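Local atomic coordinates of type III secretion system effector HopBA1 (Pseudomonas syringae pv. aptata, PDB entry 5T09), a protein that acts as a virulence factor that the Arabidopsis resistance protein RBA1 recognizes, enhancing RBA1 self-association and so triggering plant cell death. Residues I27-L40 with S221-A235. Numbering follows the deposited sequence.
Sequences INVRPPRGGPVDTL and SRINDADEHSHIVIA
Helix 36-40 runs nearly antiparallel to strand 232-235, their axes 8.9 Å apart at 158°, and the extended chain 27-35 leading into it passes over the same side of the hairpin formed by strands 222-223 and 232-235. Ile27 lays its CG2 on one face of the His231 imidazole, a CH-pi contact 3.9 Å from the ring centroid and only 11° off the normal. That ring is fixed in rotation by both nitrogens: ND1 pairs with the backbone N of Val210, NE2 with the carbonyl of Lys198. Val29 spreads its two methyls, CG2 reaching His231 CB while CG1, anti to the backbone N (chi1 -177°), rests in the notch made by Ile232 CG2 (3.8 Å) and Ile223 CG1 (3.9 Å). Pro32 meets the backbone of strand 222-223 edge-on, its CG 3.4 Å from Arg222 N and its CB against Ser221 CB. On the helix, Thr39 splits its roles. OG1 bonds back to Gly35 O at 2.7 Å, an oxygen also taken by Thr39 N from the opposite face of the carbonyl plane; CG2 is thereby turned onto Ile234 CG1, 3.8 Å away, and Ile232 CD1. Gly35 occupies the N-cap position of this helix, which, with the arm before it, covers the hairpin edge of a mainly parallel alpha/beta sheet of the EreA/ChaN-like kind.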
ATOM      1  N   ILE A  27      -1.379 -13.282  11.510  1.00 82.92           N
ATOM      2  CA  ILE A  27      -0.966 -13.243  10.113  1.00 74.06           C
ATOM      3  C   ILE A  27      -1.194 -14.643   9.549  1.00 80.27           C
ATOM      4  O   ILE A  27      -0.434 -15.573   9.829  1.00 75.07           O
ATOM      5  CB  ILE A  27       0.491 -12.800   9.966  1.00 63.34           C
ATOM      6  CG1 ILE A  27       0.701 -11.435  10.630  1.00 57.65           C
ATOM      7  CG2 ILE A  27       0.877 -12.721   8.490  1.00 62.39           C
ATOM      8  CD1 ILE A  27       2.152 -11.063  10.820  1.00 56.56           C
ATOM      9  N   ASN A  28      -2.258 -14.796   8.766  1.00 63.34           N
ATOM     10  CA  ASN A  28      -2.582 -16.063   8.121  1.00 67.93           C
ATOM     11  C   ASN A  28      -2.025 -16.038   6.702  1.00 61.52           C
ATOM     12  O   ASN A  28      -2.450 -15.220   5.881  1.00 58.77           O
ATOM     13  CB  ASN A  28      -4.091 -16.302   8.106  1.00 75.82           C
ATOM     14  CG  ASN A  28      -4.666 -16.493   9.499  1.00 84.55           C
ATOM     15  OD1 ASN A  28      -4.739 -17.614  10.004  1.00 90.67           O
ATOM     16  ND2 ASN A  28      -5.078 -15.397  10.126  1.00 81.56           N
ATOM     17  N   VAL A  29      -1.076 -16.925   6.422  1.00 67.89           N
ATOM     18  CA  VAL A  29      -0.386 -16.964   5.138  1.00 72.31           C
ATOM     19  C   VAL A  29      -0.915 -18.176   4.380  1.00 80.70           C
ATOM     20  O   VAL A  29      -0.518 -19.315   4.647  1.00 89.03           O
ATOM     21  CB  VAL A  29       1.136 -17.023   5.307  1.00 70.09           C
ATOM     22  CG1 VAL A  29       1.823 -16.990   3.947  1.00 65.20           C
ATOM     23  CG2 VAL A  29       1.620 -15.870   6.178  1.00 68.00           C
ATOM     24  N   ARG A  30      -1.815 -17.929   3.425  1.00 79.45           N
ATOM     25  CA  ARG A  30      -2.399 -18.968   2.587  1.00 90.12           C
ATOM     26  C   ARG A  30      -1.694 -18.995   1.239  1.00101.33           C
ATOM     27  O   ARG A  30      -1.494 -17.930   0.639  1.00 91.42           O
ATOM     28  CB  ARG A  30      -3.891 -18.707   2.392  1.00 84.14           C
ATOM     29  CG  ARG A  30      -4.653 -19.850   1.741  1.00 88.98           C
ATOM     30  CD  ARG A  30      -6.113 -19.880   2.185  1.00101.73           C
ATOM     31  NE  ARG A  30      -6.255 -20.124   3.619  1.00107.31           N
ATOM     32  CZ  ARG A  30      -7.412 -20.372   4.230  1.00127.18           C
ATOM     33  NH1 ARG A  30      -8.542 -20.417   3.539  1.00137.22           N
ATOM     34  NH2 ARG A  30      -7.436 -20.582   5.540  1.00134.72           N
ATOM     35  N   PRO A  31      -1.286 -20.155   0.726  1.00104.80           N
ATOM     36  CA  PRO A  31      -0.608 -20.192  -0.577  1.00103.97           C
ATOM     37  C   PRO A  31      -1.431 -19.492  -1.644  1.00 89.00           C
ATOM     38  O   PRO A  31      -2.636 -19.758  -1.775  1.00 80.51           O
ATOM     39  CB  PRO A  31      -0.476 -21.694  -0.862  1.00121.79           C
ATOM     40  CG  PRO A  31      -0.419 -22.315   0.487  1.00122.41           C
ATOM     41  CD  PRO A  31      -1.319 -21.484   1.362  1.00114.98           C
ATOM     42  N   PRO A  32      -0.819 -18.599  -2.428  1.00 89.18           N
ATOM     43  CA  PRO A  32      -1.596 -17.773  -3.364  1.00106.70           C
ATOM     44  C   PRO A  32      -2.578 -18.587  -4.197  1.00120.07           C
ATOM     45  O   PRO A  32      -2.269 -19.684  -4.668  1.00102.63           O
ATOM     46  CB  PRO A  32      -0.516 -17.127  -4.237  1.00 94.04           C
ATOM     47  CG  PRO A  32       0.664 -17.040  -3.348  1.00 66.82           C
ATOM     48  CD  PRO A  32       0.616 -18.261  -2.469  1.00 69.72           C
ATOM     49  N   ARG A  33      -3.772 -18.024  -4.384  1.00131.89           N
ATOM     50  CA  ARG A  33      -4.867 -18.708  -5.074  1.00138.18           C
ATOM     51  C   ARG A  33      -4.871 -18.361  -6.566  1.00131.90           C
ATOM     52  O   ARG A  33      -5.831 -17.815  -7.109  1.00132.39           O
ATOM     53  CB  ARG A  33      -6.201 -18.345  -4.431  1.00137.19           C
ATOM     54  CG  ARG A  33      -6.239 -18.441  -2.909  1.00130.41           C
ATOM     55  CD  ARG A  33      -7.573 -17.926  -2.379  1.00127.63           C
ATOM     56  NE  ARG A  33      -7.645 -17.917  -0.920  1.00126.63           N
ATOM     57  CZ  ARG A  33      -8.678 -17.444  -0.226  1.00120.25           C
ATOM     58  NH1 ARG A  33      -9.731 -16.939  -0.856  1.00113.35           N
ATOM     59  NH2 ARG A  33      -8.663 -17.474   1.098  1.00131.95           N
ATOM     60  N   GLY A  34      -3.768 -18.691  -7.231  1.00125.33           N
ATOM     61  CA  GLY A  34      -3.681 -18.525  -8.670  1.00103.29           C
ATOM     62  C   GLY A  34      -3.402 -17.108  -9.133  1.00 82.09           C
ATOM     63  O   GLY A  34      -2.298 -16.590  -8.945  1.00 84.65           O
ATOM     64  N   GLY A  35      -4.403 -16.474  -9.743  1.00 74.66           N
ATOM     65  CA  GLY A  35      -4.226 -15.189 -10.381  1.00 70.48           C
ATOM     66  C   GLY A  35      -3.770 -14.092  -9.439  1.00 69.50           C
ATOM     67  O   GLY A  35      -3.704 -14.273  -8.220  1.00 63.52           O
ATOM     68  N   PRO A  36      -3.436 -12.920  -9.993  1.00 75.48           N
ATOM     69  CA  PRO A  36      -3.040 -11.789  -9.141  1.00 68.44           C
ATOM     70  C   PRO A  36      -4.198 -11.239  -8.322  1.00 61.62           C
ATOM     71  O   PRO A  36      -4.048 -10.977  -7.124  1.00 57.42           O
ATOM     72  CB  PRO A  36      -2.522 -10.750 -10.147  1.00 62.91           C
ATOM     73  CG  PRO A  36      -2.256 -11.515 -11.404  1.00 71.31           C
ATOM     74  CD  PRO A  36      -3.267 -12.612 -11.421  1.00 79.46           C
ATOM     75  N   VAL A  37      -5.357 -11.052  -8.957  1.00 64.41           N
ATOM     76  CA  VAL A  37      -6.531 -10.575  -8.229  1.00 65.54           C
ATOM     77  C   VAL A  37      -6.948 -11.599  -7.180  1.00 78.10           C
ATOM     78  O   VAL A  37      -7.208 -11.258  -6.022  1.00 79.38           O
ATOM     79  CB  VAL A  37      -7.682 -10.267  -9.205  1.00 68.06           C
ATOM     80  CG1 VAL A  37      -8.938  -9.845  -8.444  1.00 70.98           C
ATOM     81  CG2 VAL A  37      -7.273  -9.182 -10.191  1.00 62.63           C
ATOM     82  N   ASP A  38      -7.017 -12.873  -7.574  1.00 80.44           N
ATOM     83  CA  ASP A  38      -7.435 -13.917  -6.645  1.00 83.96           C
ATOM     84  C   ASP A  38      -6.510 -13.984  -5.435  1.00 76.11           C
ATOM     85  O   ASP A  38      -6.963 -14.229  -4.310  1.00 71.78           O
ATOM     86  CB  ASP A  38      -7.476 -15.268  -7.358  1.00 94.77           C
ATOM     87  CG  ASP A  38      -8.511 -15.313  -8.465  1.00 90.87           C
ATOM     88  OD1 ASP A  38      -9.519 -14.580  -8.371  1.00 83.44           O
ATOM     89  OD2 ASP A  38      -8.319 -16.084  -9.428  1.00 94.36           O
ATOM     90  N   THR A  39      -5.210 -13.771  -5.645  1.00 62.68           N
ATOM     91  CA  THR A  39      -4.264 -13.833  -4.535  1.00 61.21           C
ATOM     92  C   THR A  39      -4.456 -12.662  -3.580  1.00 58.47           C
ATOM     93  O   THR A  39      -4.461 -12.846  -2.357  1.00 52.21           O
ATOM     94  CB  THR A  39      -2.831 -13.862  -5.068  1.00 70.59           C
ATOM     95  OG1 THR A  39      -2.623 -15.063  -5.824  1.00 78.18           O
ATOM     96  CG2 THR A  39      -1.817 -13.805  -3.926  1.00 68.35           C
ATOM     97  N   LEU A  40      -4.616 -11.450  -4.116  1.00 59.88           N
ATOM     98  CA  LEU A  40      -4.765 -10.279  -3.257  1.00 52.95           C
ATOM     99  C   LEU A  40      -6.049 -10.360  -2.441  1.00 47.56           C
ATOM    100  O   LEU A  40      -6.047 -10.104  -1.232  1.00 54.44           O
ATOM    101  CB  LEU A  40      -4.740  -9.006  -4.102  1.00 55.28           C
ATOM    102  CG  LEU A  40      -4.965  -7.693  -3.350  1.00 51.81           C
ATOM    103  CD1 LEU A  40      -3.987  -7.544  -2.189  1.00 41.67           C
ATOM    104  CD2 LEU A  40      -4.848  -6.516  -4.304  1.00 48.96           C
ATOM    105  N   SER A 221       3.161 -16.182  -8.424  1.00 62.42           N
ATOM    106  CA  SER A 221       2.783 -15.786  -7.076  1.00 60.84           C
ATOM    107  C   SER A 221       3.092 -16.915  -6.102  1.00 64.68           C
ATOM    108  O   SER A 221       2.836 -18.087  -6.386  1.00 68.85           O
ATOM    109  CB  SER A 221       1.298 -15.426  -7.027  1.00 59.78           C
ATOM    110  OG  SER A 221       0.998 -14.402  -7.962  1.00 57.82           O
ATOM    111  N   ARG A 222       3.653 -16.558  -4.949  1.00 67.62           N
ATOM    112  CA  ARG A 222       4.222 -17.569  -4.069  1.00 71.74           C
ATOM    113  C   ARG A 222       4.396 -17.001  -2.669  1.00 67.73           C
ATOM    114  O   ARG A 222       4.354 -15.787  -2.457  1.00 62.08           O
ATOM    115  CB  ARG A 222       5.570 -18.052  -4.606  1.00 71.59           C
ATOM    116  CG  ARG A 222       6.603 -16.936  -4.675  1.00 66.62           C
ATOM    117  CD  ARG A 222       7.781 -17.297  -5.563  1.00 77.37           C
ATOM    118  NE  ARG A 222       8.787 -16.236  -5.564  1.00 78.53           N
ATOM    119  CZ  ARG A 222       8.858 -15.251  -6.456  1.00 70.84           C
ATOM    120  NH1 ARG A 222       9.815 -14.339  -6.351  1.00 66.11           N
ATOM    121  NH2 ARG A 222       7.982 -15.168  -7.452  1.00 75.64           N
ATOM    122  N   ILE A 223       4.600 -17.907  -1.713  1.00 74.27           N
ATOM    123  CA  ILE A 223       5.066 -17.510  -0.391  1.00 69.79           C
ATOM    124  C   ILE A 223       6.531 -17.112  -0.488  1.00 68.37           C
ATOM    125  O   ILE A 223       7.311 -17.725  -1.227  1.00 70.78           O
ATOM    126  CB  ILE A 223       4.852 -18.655   0.614  1.00 86.02           C
ATOM    127  CG1 ILE A 223       3.358 -18.814   0.908  1.00 82.00           C
ATOM    128  CG2 ILE A 223       5.629 -18.403   1.910  1.00 93.18           C
ATOM    129  CD1 ILE A 223       2.997 -20.078   1.658  1.00 79.95           C
ATOM    130  N   ASN A 224       6.915 -16.072   0.249  1.00 65.68           N
ATOM    131  CA  ASN A 224       8.283 -15.572   0.185  1.00 67.57           C
ATOM    132  C   ASN A 224       9.182 -16.419   1.076  1.00 85.56           C
ATOM    133  O   ASN A 224       8.949 -16.521   2.286  1.00 95.37           O
ATOM    134  CB  ASN A 224       8.352 -14.109   0.613  1.00 62.02           C
ATOM    135  CG  ASN A 224       9.773 -13.576   0.611  1.00 72.23           C
ATOM    136  OD1 ASN A 224      10.656 -14.140  -0.038  1.00 83.44           O
ATOM    137  ND2 ASN A 224      10.004 -12.494   1.343  1.00 69.09           N
ATOM    138  N   ASP A 225      10.211 -17.019   0.478  1.00 87.09           N
ATOM    139  CA  ASP A 225      11.218 -17.762   1.220  1.00 91.39           C
ATOM    140  C   ASP A 225      12.630 -17.242   0.988  1.00 97.08           C
ATOM    141  O   ASP A 225      13.566 -17.734   1.629  1.00105.56           O
ATOM    142  CB  ASP A 225      11.152 -19.252   0.856  1.00101.67           C
ATOM    143  CG  ASP A 225       9.883 -19.918   1.355  1.00102.19           C
ATOM    144  OD1 ASP A 225       9.399 -19.536   2.443  1.00103.83           O
ATOM    145  OD2 ASP A 225       9.367 -20.821   0.662  1.00101.61           O
ATOM    146  N   ALA A 226      12.813 -16.264   0.098  1.00 92.68           N
ATOM    147  CA  ALA A 226      14.146 -15.710  -0.126  1.00105.86           C
ATOM    148  C   ALA A 226      14.591 -14.851   1.051  1.00117.13           C
ATOM    149  O   ALA A 226      15.767 -14.877   1.437  1.00131.43           O
ATOM    150  CB  ALA A 226      14.165 -14.895  -1.418  1.00103.34           C
ATOM    151  N   ASP A 227      13.671 -14.086   1.633  1.00110.48           N
ATOM    152  CA  ASP A 227      13.994 -13.182   2.728  1.00113.24           C
ATOM    153  C   ASP A 227      12.752 -13.007   3.594  1.00125.00           C
ATOM    154  O   ASP A 227      11.714 -13.635   3.360  1.00138.68           O
ATOM    155  CB  ASP A 227      14.508 -11.846   2.187  1.00 95.94           C
ATOM    156  CG  ASP A 227      13.578 -11.238   1.155  1.00 82.63           C
ATOM    157  OD1 ASP A 227      13.760 -11.516  -0.049  1.00 85.26           O
ATOM    158  OD2 ASP A 227      12.664 -10.485   1.545  1.00 74.12           O
ATOM    159  N   GLU A 228      12.865 -12.147   4.607  1.00102.04           N
ATOM    160  CA  GLU A 228      11.778 -11.889   5.546  1.00 92.76           C
ATOM    161  C   GLU A 228      11.184 -10.494   5.367  1.00 71.01           C
ATOM    162  O   GLU A 228      10.679  -9.900   6.323  1.00 64.15           O
ATOM    163  CB  GLU A 228      12.258 -12.081   6.985  1.00117.95           C
ATOM    164  CG  GLU A 228      13.523 -11.314   7.343  1.00123.96           C
ATOM    165  CD  GLU A 228      13.836 -11.369   8.830  1.00115.18           C
ATOM    166  OE1 GLU A 228      12.890 -11.479   9.639  1.00103.18           O
ATOM    167  OE2 GLU A 228      15.031 -11.305   9.188  1.00114.01           O
ATOM    168  N   HIS A 229      11.226  -9.960   4.147  1.00 81.15           N
ATOM    169  CA  HIS A 229      10.697  -8.630   3.871  1.00 73.23           C
ATOM    170  C   HIS A 229       9.242  -8.654   3.413  1.00 51.84           C
ATOM    171  O   HIS A 229       8.659  -7.590   3.182  1.00 48.31           O
ATOM    172  CB  HIS A 229      11.566  -7.929   2.820  1.00 81.13           C
ATOM    173  CG  HIS A 229      13.000  -7.778   3.228  1.00 93.73           C
ATOM    174  ND1 HIS A 229      13.501  -8.300   4.401  1.00102.00           N
ATOM    175  CD2 HIS A 229      14.041  -7.162   2.618  1.00 98.17           C
ATOM    176  CE1 HIS A 229      14.786  -8.014   4.496  1.00109.47           C
ATOM    177  NE2 HIS A 229      15.140  -7.323   3.427  1.00105.65           N
ATOM    178  N   SER A 230       8.643  -9.835   3.285  1.00 53.56           N
ATOM    179  CA  SER A 230       7.229  -9.973   2.958  1.00 51.84           C
ATOM    180  C   SER A 230       6.833 -11.414   3.244  1.00 55.55           C
ATOM    181  O   SER A 230       7.687 -12.284   3.436  1.00 64.14           O
ATOM    182  CB  SER A 230       6.940  -9.617   1.499  1.00 51.38           C
ATOM    183  OG  SER A 230       7.525 -10.572   0.623  1.00 55.95           O
ATOM    184  N   HIS A 231       5.525 -11.660   3.266  1.00 52.49           N
ATOM    185  CA  HIS A 231       5.000 -13.004   3.471  1.00 56.51           C
ATOM    186  C   HIS A 231       4.640 -13.709   2.170  1.00 57.99           C
ATOM    187  O   HIS A 231       4.857 -14.918   2.052  1.00 61.49           O
ATOM    188  CB  HIS A 231       3.768 -12.956   4.374  1.00 60.53           C
ATOM    189  CG  HIS A 231       4.049 -12.438   5.751  1.00 58.13           C
ATOM    190  ND1 HIS A 231       3.871 -11.116   6.098  1.00 52.97           N
ATOM    191  CD2 HIS A 231       4.503 -13.061   6.864  1.00 60.10           C
ATOM    192  CE1 HIS A 231       4.195 -10.948   7.367  1.00 54.09           C
ATOM    193  NE2 HIS A 231       4.585 -12.113   7.855  1.00 60.16           N
ATOM    194  N   ILE A 232       4.079 -12.993   1.195  1.00 59.14           N
ATOM    195  CA  ILE A 232       3.765 -13.574  -0.105  1.00 64.59           C
ATOM    196  C   ILE A 232       4.209 -12.613  -1.195  1.00 62.80           C
ATOM    197  O   ILE A 232       4.205 -11.391  -1.018  1.00 55.26           O
ATOM    198  CB  ILE A 232       2.262 -13.912  -0.258  1.00 64.05           C
ATOM    199  CG1 ILE A 232       1.391 -12.664  -0.098  1.00 70.75           C
ATOM    200  CG2 ILE A 232       1.859 -14.983   0.749  1.00 69.29           C
ATOM    201  CD1 ILE A 232      -0.042 -12.873  -0.556  1.00 74.28           C
ATOM    202  N   VAL A 233       4.598 -13.180  -2.333  1.00 61.86           N
ATOM    203  CA  VAL A 233       5.043 -12.419  -3.491  1.00 59.42           C
ATOM    204  C   VAL A 233       4.032 -12.635  -4.606  1.00 55.83           C
ATOM    205  O   VAL A 233       3.724 -13.781  -4.959  1.00 57.30           O
ATOM    206  CB  VAL A 233       6.451 -12.844  -3.943  1.00 66.71           C
ATOM    207  CG1 VAL A 233       6.986 -11.870  -4.987  1.00 66.47           C
ATOM    208  CG2 VAL A 233       7.394 -12.942  -2.752  1.00 66.39           C
ATOM    209  N   ILE A 234       3.511 -11.541  -5.150  1.00 50.35           N
ATOM    210  CA  ILE A 234       2.587 -11.581  -6.277  1.00 52.44           C
ATOM    211  C   ILE A 234       3.394 -11.359  -7.549  1.00 53.88           C
ATOM    212  O   ILE A 234       4.120 -10.364  -7.669  1.00 48.28           O
ATOM    213  CB  ILE A 234       1.476 -10.529  -6.128  1.00 51.71           C
ATOM    214  CG1 ILE A 234       0.493 -10.967  -5.036  1.00 53.28           C
ATOM    215  CG2 ILE A 234       0.751 -10.303  -7.463  1.00 51.22           C
ATOM    216  CD1 ILE A 234      -0.633  -9.989  -4.768  1.00 54.97           C
ATOM    217  N   ALA A 235       3.273 -12.288  -8.492  1.00 56.42           N
ATOM    218  CA  ALA A 235       3.966 -12.172  -9.766  1.00 58.27           C
ATOM    219  C   ALA A 235       3.247 -11.166 -10.653  1.00 59.24           C
ATOM    220  O   ALA A 235       2.027 -11.239 -10.827  1.00 54.93           O
ATOM    221  CB  ALA A 235       4.042 -13.532 -10.457  1.00 63.49           C
TER